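Local coordinates for protein putative amidohydrolase (PDB 3MKV) that probably acts as a prolidase, a zinc-dependent amidohydrolase that hydrolyses dipeptides ending in proline at a binuclear zinc centre, at residues Leu64-Val69 / Phe323-Leu328; Leu98-Thr103 / Arg333-Glu338. All blocks are in the same frame, centred on the assembly; numbering follows the deposited sequence.

Interactions 1 and 2 lie with their centres about 10 Å apart, and they are graded by distance from the metal. Interaction 1 holds three zinc ligands, H65, H67 and D326, whereas in interaction 2 the nearest side-chain atom of Q335 is about 12 Å from a zinc ion. The two contacts touch: T325 CG2 packs on Q335 CG at 3.4 Å, and F323 CE2 meets F102 CE1 at 3.5 Å. D63 gives a polar connection, its OD2 being hydrogen-bonded to both T325 OG1 and Q335 NE2 while OD1 takes the backbone N of H65. Interaction 2 thus belongs to the shells behind the metal site.

Interaction 1: residues Leu64-Val69 / Phe323-Leu328. With ZN (zinc ion), chain I.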
ATOM      1  N   LEU A  64      14.135 -24.471  31.606  1.00 52.93           N
ATOM      2  CA  LEU A  64      14.729 -23.867  30.415  1.00 49.03           C
ATOM      3  C   LEU A  64      13.777 -23.803  29.233  1.00 47.63           C
ATOM      4  O   LEU A  64      14.139 -23.304  28.166  1.00 50.95           O
ATOM      5  CB  LEU A  64      15.995 -24.623  30.005  1.00 50.33           C
ATOM      6  CG  LEU A  64      17.279 -24.375  30.790  1.00 50.62           C
ATOM      7  CD1 LEU A  64      18.442 -25.176  30.179  1.00 31.42           C
ATOM      8  CD2 LEU A  64      17.602 -22.882  30.818  1.00 45.70           C
ATOM      9  N   HIS A  65      12.562 -24.302  29.409  1.00 46.56           N
ATOM     10  CA  HIS A  65      11.608 -24.314  28.303  1.00 46.15           C
ATOM     11  C   HIS A  65      10.161 -24.231  28.768  1.00 46.51           C
ATOM     12  O   HIS A  65       9.493 -25.235  28.938  1.00 53.79           O
ATOM     13  CB  HIS A  65      11.811 -25.548  27.410  1.00 42.19           C
ATOM     14  CG  HIS A  65      11.191 -25.416  26.057  1.00 42.39           C
ATOM     15  ND1 HIS A  65      11.920 -25.504  24.891  1.00 49.40           N
ATOM     16  CD2 HIS A  65       9.912 -25.182  25.682  1.00 44.44           C
ATOM     17  CE1 HIS A  65      11.117 -25.331  23.856  1.00 43.87           C
ATOM     18  NE2 HIS A  65       9.892 -25.132  24.310  1.00 37.31           N
ATOM     19  N   VAL A  66       9.674 -23.019  28.964  1.00 50.80           N
ATOM     20  CA  VAL A  66       8.269 -22.832  29.272  1.00 47.84           C
ATOM     21  C   VAL A  66       7.658 -21.875  28.263  1.00 46.15           C
ATOM     22  O   VAL A  66       8.364 -21.159  27.554  1.00 45.25           O
ATOM     23  CB  VAL A  66       8.049 -22.278  30.724  1.00 47.67           C
ATOM     24  CG1 VAL A  66       8.658 -23.209  31.751  1.00 40.09           C
ATOM     25  CG2 VAL A  66       8.647 -20.894  30.870  1.00 42.18           C
ATOM     26  N   HIS A  67       6.335 -21.888  28.196  1.00 46.98           N
ATOM     27  CA  HIS A  67       5.585 -20.852  27.505  1.00 44.69           C
ATOM     28  C   HIS A  67       4.571 -20.263  28.472  1.00 45.63           C
ATOM     29  O   HIS A  67       3.553 -20.868  28.781  1.00 44.98           O
ATOM     30  CB  HIS A  67       4.904 -21.416  26.264  1.00 40.03           C
ATOM     31  CG  HIS A  67       5.867 -21.987  25.272  1.00 44.77           C
ATOM     32  ND1 HIS A  67       6.625 -21.198  24.436  1.00 43.90           N
ATOM     33  CD2 HIS A  67       6.204 -23.267  24.990  1.00 53.17           C
ATOM     34  CE1 HIS A  67       7.384 -21.967  23.676  1.00 45.37           C
ATOM     35  NE2 HIS A  67       7.152 -23.227  23.997  1.00 54.39           N
ATOM     36  N   VAL A  68       4.859 -19.075  28.969  1.00 50.32           N
ATOM     37  CA  VAL A  68       3.988 -18.490  29.964  1.00 52.95           C
ATOM     38  C   VAL A  68       2.625 -18.122  29.383  1.00 50.53           C
ATOM     39  O   VAL A  68       1.614 -18.188  30.082  1.00 48.10           O
ATOM     40  CB  VAL A  68       4.659 -17.298  30.679  1.00 57.47           C
ATOM     41  CG1 VAL A  68       3.612 -16.376  31.279  1.00 61.43           C
ATOM     42  CG2 VAL A  68       5.621 -17.815  31.752  1.00 51.10           C
ATOM     43  N   VAL A  69       2.580 -17.760  28.104  1.00 50.75           N
ATOM     44  CA  VAL A  69       1.304 -17.341  27.529  1.00 50.46           C
ATOM     45  C   VAL A  69       0.597 -18.448  26.784  1.00 49.74           C
ATOM     46  O   VAL A  69      -0.400 -18.199  26.116  1.00 50.65           O
ATOM     47  CB  VAL A  69       1.411 -16.084  26.620  1.00 49.43           C
ATOM     48  CG1 VAL A  69       2.297 -15.037  27.280  1.00 50.04           C
ATOM     49  CG2 VAL A  69       1.906 -16.449  25.224  1.00 38.67           C
ATOM     50  N   PHE A 323      17.095 -28.786  32.000  1.00 59.33           N
ATOM     51  CA  PHE A 323      15.766 -29.205  32.437  1.00 53.73           C
ATOM     52  C   PHE A 323      14.694 -28.366  31.739  1.00 54.69           C
ATOM     53  O   PHE A 323      14.786 -27.134  31.682  1.00 54.52           O
ATOM     54  CB  PHE A 323      15.677 -29.078  33.961  1.00 54.72           C
ATOM     55  CG  PHE A 323      14.330 -29.417  34.540  1.00 50.49           C
ATOM     56  CD1 PHE A 323      14.113 -30.638  35.160  1.00 57.55           C
ATOM     57  CD2 PHE A 323      13.291 -28.495  34.508  1.00 53.89           C
ATOM     58  CE1 PHE A 323      12.871 -30.947  35.721  1.00 53.48           C
ATOM     59  CE2 PHE A 323      12.050 -28.798  35.066  1.00 55.74           C
ATOM     60  CZ  PHE A 323      11.843 -30.027  35.671  1.00 53.91           C
ATOM     61  N   GLY A 324      13.688 -29.032  31.186  1.00 49.26           N
ATOM     62  CA  GLY A 324      12.606 -28.325  30.532  1.00 49.15           C
ATOM     63  C   GLY A 324      11.309 -29.096  30.579  1.00 50.20           C
ATOM     64  O   GLY A 324      11.309 -30.310  30.783  1.00 55.09           O
ATOM     65  N   THR A 325      10.201 -28.393  30.360  1.00 50.86           N
ATOM     66  CA  THR A 325       8.886 -29.000  30.485  1.00 49.59           C
ATOM     67  C   THR A 325       8.010 -28.815  29.240  1.00 52.26           C
ATOM     68  O   THR A 325       7.428 -29.787  28.745  1.00 53.80           O
ATOM     69  CB  THR A 325       8.148 -28.513  31.777  1.00 53.29           C
ATOM     70  OG1 THR A 325       8.012 -27.086  31.758  1.00 54.52           O
ATOM     71  CG2 THR A 325       8.921 -28.932  33.045  1.00 43.19           C
ATOM     72  N   ASP A 326       7.903 -27.575  28.753  1.00 48.95           N
ATOM     73  CA  ASP A 326       7.148 -27.261  27.526  1.00 46.48           C
ATOM     74  C   ASP A 326       5.664 -27.629  27.603  1.00 49.30           C
ATOM     75  O   ASP A 326       5.109 -28.190  26.657  1.00 53.10           O
ATOM     76  CB  ASP A 326       7.784 -27.947  26.307  1.00 46.40           C
ATOM     77  CG  ASP A 326       7.256 -27.409  24.981  1.00 53.09           C
ATOM     78  OD1 ASP A 326       6.772 -26.256  24.944  1.00 64.39           O
ATOM     79  OD2 ASP A 326       7.328 -28.140  23.967  1.00 55.88           O
ATOM     80  N   LEU A 327       5.018 -27.295  28.713  1.00 49.87           N
ATOM     81  CA  LEU A 327       3.611 -27.648  28.920  1.00 46.66           C
ATOM     82  C   LEU A 327       2.632 -26.549  28.474  1.00 48.35           C
ATOM     83  O   LEU A 327       2.981 -25.365  28.449  1.00 52.64           O
ATOM     84  CB  LEU A 327       3.379 -28.011  30.393  1.00 39.74           C
ATOM     85  CG  LEU A 327       4.033 -29.315  30.881  1.00 45.21           C
ATOM     86  CD1 LEU A 327       4.247 -29.326  32.383  1.00 42.95           C
ATOM     87  CD2 LEU A 327       3.234 -30.545  30.446  1.00 45.10           C
ATOM     88  N   LEU A 328       1.398 -26.948  28.159  1.00 53.00           N
ATOM     89  CA  LEU A 328       0.380 -26.032  27.636  1.00 55.18           C
ATOM     90  C   LEU A 328      -0.886 -26.031  28.480  1.00 58.75           C
ATOM     91  O   LEU A 328      -1.225 -27.028  29.106  1.00 69.25           O
ATOM     92  CB  LEU A 328       0.005 -26.407  26.196  1.00 56.21           C
ATOM     93  CG  LEU A 328       1.138 -26.743  25.217  1.00 60.84           C
ATOM     94  CD1 LEU A 328       0.583 -27.296  23.922  1.00 63.79           C
ATOM     95  CD2 LEU A 328       2.032 -25.531  24.943  1.00 57.23           C
TER
HETATM   96 ZN    ZN I 425       8.068 -24.991  23.386  1.00 59.68          ZN
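H65, H67 and D326 converge on one zinc ion: H65 NE2 binds it at 2.0 Å, H67 NE2 at 2.1 Å and D326 OD1 at 2.4 Å. D326 OD2 stands 3.3 Å from the zinc, so one carboxylate oxygen binds. OD1 lies in plane at the edge of the H67 ring, 3.0 Å from H67 CD2, with ring and carboxylate planes 58° apart. H65 has CG anti to its backbone N (chi1 -162°), which carries the imidazole alongside D326.

Backbone packing is tight from L64 to V66, against F323 to D326. L64 N donates to F323 O at 2.7 Å and D326 N to H65 O at 2.8 Å, and G324, lacking a side chain, lets its CA come within 4.7 Å of H65 CA. Beyond H67 the chain turns away, and V68 and V69 pack on helix 83-99; this looser side is still buried.

With zinc on NE2 and E253 or the G109 carbonyl on ND1, H65 and H67 each have both nitrogens engaged, limiting ring rotation. The His-X-His and aspartate pattern of amidohydrolases is completed by carboxylated K193, which also binds the second zinc with H234 and H254: the contact builds half a binuclear centre.

Interaction 2: residues Leu98-Thr103 / Arg333-Glu338; sequences LRRGFT and RLQSDE
R100 reaches across to Q335 and holds its amide oxygen side-on with two nitrogens. NE donates to Q335 OE1 at 2.9 Å with an N-H...O angle of 154°. NH2 donates to the same Q335 OE1 at 3.1 Å. The first bond uses a lone pair in the carbonyl plane, whereas NH2 approaches from above that plane. OE1 lies in the guanidinium plane of R100 for both bonds. The bend of the R100 chain at chi3 (-83°) turns this edge to the glutamine.

R100 NH1, R333 O and Q335 NE2 have partners too. R100 NH1 donates to Q397 OE1, and Q397 NE2 in turn donates to R333 O, so one amide serves both segments. The R333 carbonyl lies over one guanidinium face, 3.7 Å from R100 NH1 at its oxygen, a contact without a hydrogen bond. Q335 NE2 donates to D63 OD2, so both ends of this buried amide are held. S336 OG makes a packing contact, 3.3 Å from R100 CD, near the guanidinium plane and at the edge of the F102 ring.

On its other contact the Q335 amide stacks on the F102 ring with planes 16° apart, NE2 standing 3.9 Å above the ring centre. Q335 has CG anti to its N and an extended chain beyond, which delivers the amide to this face.

G101, at positive phi, is the C-prime residue of a Schellman motif that ends helix 83-99, and F102 then starts strand 102-107, which runs parallel to strand 56-63. A type I turn from L334 to D337 leads into helix 337-343. The contact therefore joins a helix-to-strand junction of the barrel to the start of helix 337-343, with F102 packing on L61 and D63 of strand 56-63.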
ATOM      1  N   LEU A  98       6.540 -20.541  40.391  1.00 49.32           N
ATOM      2  CA  LEU A  98       7.316 -20.120  41.545  1.00 48.24           C
ATOM      3  C   LEU A  98       7.003 -20.979  42.773  1.00 52.35           C
ATOM      4  O   LEU A  98       7.907 -21.364  43.516  1.00 57.79           O
ATOM      5  CB  LEU A  98       7.044 -18.645  41.833  1.00 45.97           C
ATOM      6  CG  LEU A  98       7.979 -17.961  42.827  1.00 49.49           C
ATOM      7  CD1 LEU A  98       9.460 -18.196  42.485  1.00 45.41           C
ATOM      8  CD2 LEU A  98       7.658 -16.457  42.882  1.00 50.01           C
ATOM      9  N   ARG A  99       5.721 -21.289  42.965  1.00 55.87           N
ATOM     10  CA  ARG A  99       5.272 -22.129  44.078  1.00 54.26           C
ATOM     11  C   ARG A  99       5.864 -23.529  44.013  1.00 51.97           C
ATOM     12  O   ARG A  99       6.100 -24.141  45.045  1.00 51.70           O
ATOM     13  CB  ARG A  99       3.739 -22.209  44.117  1.00 53.01           C
ATOM     14  CG  ARG A  99       3.187 -22.862  45.390  1.00 55.43           C
ATOM     15  CD  ARG A  99       3.722 -22.157  46.632  1.00 59.26           C
ATOM     16  NE  ARG A  99       3.558 -22.936  47.859  1.00 67.69           N
ATOM     17  CZ  ARG A  99       4.504 -23.714  48.389  1.00 70.48           C
ATOM     18  NH1 ARG A  99       5.690 -23.822  47.795  1.00 66.42           N
ATOM     19  NH2 ARG A  99       4.266 -24.384  49.512  1.00 60.21           N
ATOM     20  N   ARG A 100       6.083 -24.033  42.798  1.00 54.16           N
ATOM     21  CA  ARG A 100       6.727 -25.334  42.577  1.00 48.72           C
ATOM     22  C   ARG A 100       8.255 -25.253  42.730  1.00 49.05           C
ATOM     23  O   ARG A 100       8.972 -26.223  42.464  1.00 55.05           O
ATOM     24  CB  ARG A 100       6.373 -25.878  41.185  1.00 46.12           C
ATOM     25  CG  ARG A 100       4.884 -26.141  40.970  1.00 54.48           C
ATOM     26  CD  ARG A 100       4.600 -26.951  39.692  1.00 47.74           C
ATOM     27  NE  ARG A 100       4.550 -26.126  38.487  1.00 59.12           N
ATOM     28  CZ  ARG A 100       3.454 -25.517  38.035  1.00 54.96           C
ATOM     29  NH1 ARG A 100       2.308 -25.634  38.689  1.00 43.60           N
ATOM     30  NH2 ARG A 100       3.504 -24.787  36.928  1.00 51.44           N
ATOM     31  N   GLY A 101       8.759 -24.097  43.140  1.00 42.71           N
ATOM     32  CA  GLY A 101      10.194 -23.954  43.384  1.00 47.21           C
ATOM     33  C   GLY A 101      11.005 -23.367  42.240  1.00 50.53           C
ATOM     34  O   GLY A 101      12.207 -23.161  42.366  1.00 52.80           O
ATOM     35  N   PHE A 102      10.360 -23.090  41.114  1.00 50.91           N
ATOM     36  CA  PHE A 102      11.088 -22.574  39.967  1.00 50.38           C
ATOM     37  C   PHE A 102      11.326 -21.071  40.089  1.00 51.89           C
ATOM     38  O   PHE A 102      10.417 -20.264  39.906  1.00 49.66           O
ATOM     39  CB  PHE A 102      10.383 -22.951  38.664  1.00 48.91           C
ATOM     40  CG  PHE A 102      10.369 -24.429  38.408  1.00 50.51           C
ATOM     41  CD1 PHE A 102      11.433 -25.045  37.771  1.00 48.19           C
ATOM     42  CD2 PHE A 102       9.303 -25.214  38.836  1.00 58.74           C
ATOM     43  CE1 PHE A 102      11.432 -26.413  37.540  1.00 45.66           C
ATOM     44  CE2 PHE A 102       9.297 -26.586  38.612  1.00 55.61           C
ATOM     45  CZ  PHE A 102      10.368 -27.186  37.961  1.00 44.58           C
ATOM     46  N   THR A 103      12.565 -20.712  40.418  1.00 50.21           N
ATOM     47  CA  THR A 103      12.904 -19.330  40.698  1.00 49.76           C
ATOM     48  C   THR A 103      13.392 -18.623  39.445  1.00 52.16           C
ATOM     49  O   THR A 103      13.424 -17.393  39.386  1.00 49.09           O
ATOM     50  CB  THR A 103      13.919 -19.197  41.865  1.00 45.36           C
ATOM     51  OG1 THR A 103      15.002 -20.113  41.682  1.00 56.27           O
ATOM     52  CG2 THR A 103      13.248 -19.508  43.185  1.00 46.74           C
ATOM     53  N   ARG A 333       0.192 -27.466  34.968  1.00 50.67           N
ATOM     54  CA  ARG A 333       0.242 -27.812  36.388  1.00 56.58           C
ATOM     55  C   ARG A 333       1.200 -28.979  36.678  1.00 55.09           C
ATOM     56  O   ARG A 333       1.577 -29.209  37.835  1.00 49.15           O
ATOM     57  CB  ARG A 333      -1.148 -28.161  36.900  1.00 59.14           C
ATOM     58  CG  ARG A 333      -1.341 -29.644  37.121  1.00 65.87           C
ATOM     59  CD  ARG A 333      -2.065 -30.308  35.978  1.00 73.80           C
ATOM     60  NE  ARG A 333      -3.489 -30.435  36.264  1.00 75.13           N
ATOM     61  CZ  ARG A 333      -4.262 -31.414  35.799  1.00 81.83           C
ATOM     62  NH1 ARG A 333      -3.750 -32.368  35.029  1.00 69.08           N
ATOM     63  NH2 ARG A 333      -5.552 -31.441  36.116  1.00 88.57           N
ATOM     64  N   LEU A 334       1.596 -29.687  35.615  1.00 53.29           N
ATOM     65  CA  LEU A 334       2.358 -30.934  35.713  1.00 53.98           C
ATOM     66  C   LEU A 334       3.867 -30.737  35.673  1.00 51.94           C
ATOM     67  O   LEU A 334       4.631 -31.694  35.764  1.00 54.03           O
ATOM     68  CB  LEU A 334       1.941 -31.906  34.595  1.00 52.58           C
ATOM     69  CG  LEU A 334       0.517 -32.465  34.682  1.00 54.21           C
ATOM     70  CD1 LEU A 334       0.060 -33.018  33.344  1.00 47.90           C
ATOM     71  CD2 LEU A 334       0.415 -33.538  35.774  1.00 55.12           C
ATOM     72  N   GLN A 335       4.293 -29.493  35.539  1.00 52.52           N
ATOM     73  CA  GLN A 335       5.715 -29.172  35.466  1.00 53.08           C
ATOM     74  C   GLN A 335       6.623 -30.063  36.337  1.00 52.52           C
ATOM     75  O   GLN A 335       7.583 -30.655  35.846  1.00 54.43           O
ATOM     76  CB  GLN A 335       5.912 -27.704  35.834  1.00 54.87           C
ATOM     77  CG  GLN A 335       7.256 -27.130  35.469  1.00 45.69           C
ATOM     78  CD  GLN A 335       7.301 -25.646  35.757  1.00 49.24           C
ATOM     79  OE1 GLN A 335       6.543 -25.149  36.588  1.00 49.43           O
ATOM     80  NE2 GLN A 335       8.181 -24.926  35.066  1.00 49.32           N
ATOM     81  N   SER A 336       6.338 -30.152  37.630  1.00 52.45           N
ATOM     82  CA  SER A 336       7.222 -30.898  38.530  1.00 54.21           C
ATOM     83  C   SER A 336       7.344 -32.397  38.212  1.00 53.41           C
ATOM     84  O   SER A 336       8.265 -33.062  38.681  1.00 49.25           O
ATOM     85  CB  SER A 336       6.794 -30.709  39.975  1.00 52.52           C
ATOM     86  OG  SER A 336       6.834 -29.345  40.307  1.00 60.14           O
ATOM     87  N   ASP A 337       6.430 -32.929  37.411  1.00 52.57           N
ATOM     88  CA  ASP A 337       6.501 -34.342  37.062  1.00 56.61           C
ATOM     89  C   ASP A 337       7.691 -34.670  36.174  1.00 57.02           C
ATOM     90  O   ASP A 337       7.999 -35.838  35.960  1.00 55.74           O
ATOM     91  CB  ASP A 337       5.214 -34.808  36.394  1.00 55.28           C
ATOM     92  CG  ASP A 337       4.124 -35.097  37.389  1.00 64.54           C
ATOM     93  OD1 ASP A 337       3.965 -34.316  38.354  1.00 68.42           O
ATOM     94  OD2 ASP A 337       3.428 -36.114  37.211  1.00 80.22           O
ATOM     95  N   GLU A 338       8.356 -33.646  35.648  1.00 54.99           N
ATOM     96  CA  GLU A 338       9.497 -33.897  34.775  1.00 57.19           C
ATOM     97  C   GLU A 338      10.666 -34.464  35.578  1.00 54.83           C
ATOM     98  O   GLU A 338      11.576 -35.068  35.015  1.00 53.88           O
ATOM     99  CB  GLU A 338       9.902 -32.633  34.002  1.00 59.37           C
ATOM    100  CG  GLU A 338      11.136 -32.782  33.095  1.00 60.59           C
ATOM    101  CD  GLU A 338      10.849 -33.509  31.780  1.00 61.41           C
ATOM    102  OE1 GLU A 338      11.801 -33.675  30.975  1.00 47.72           O
ATOM    103  OE2 GLU A 338       9.680 -33.910  31.552  1.00 55.74           O
TER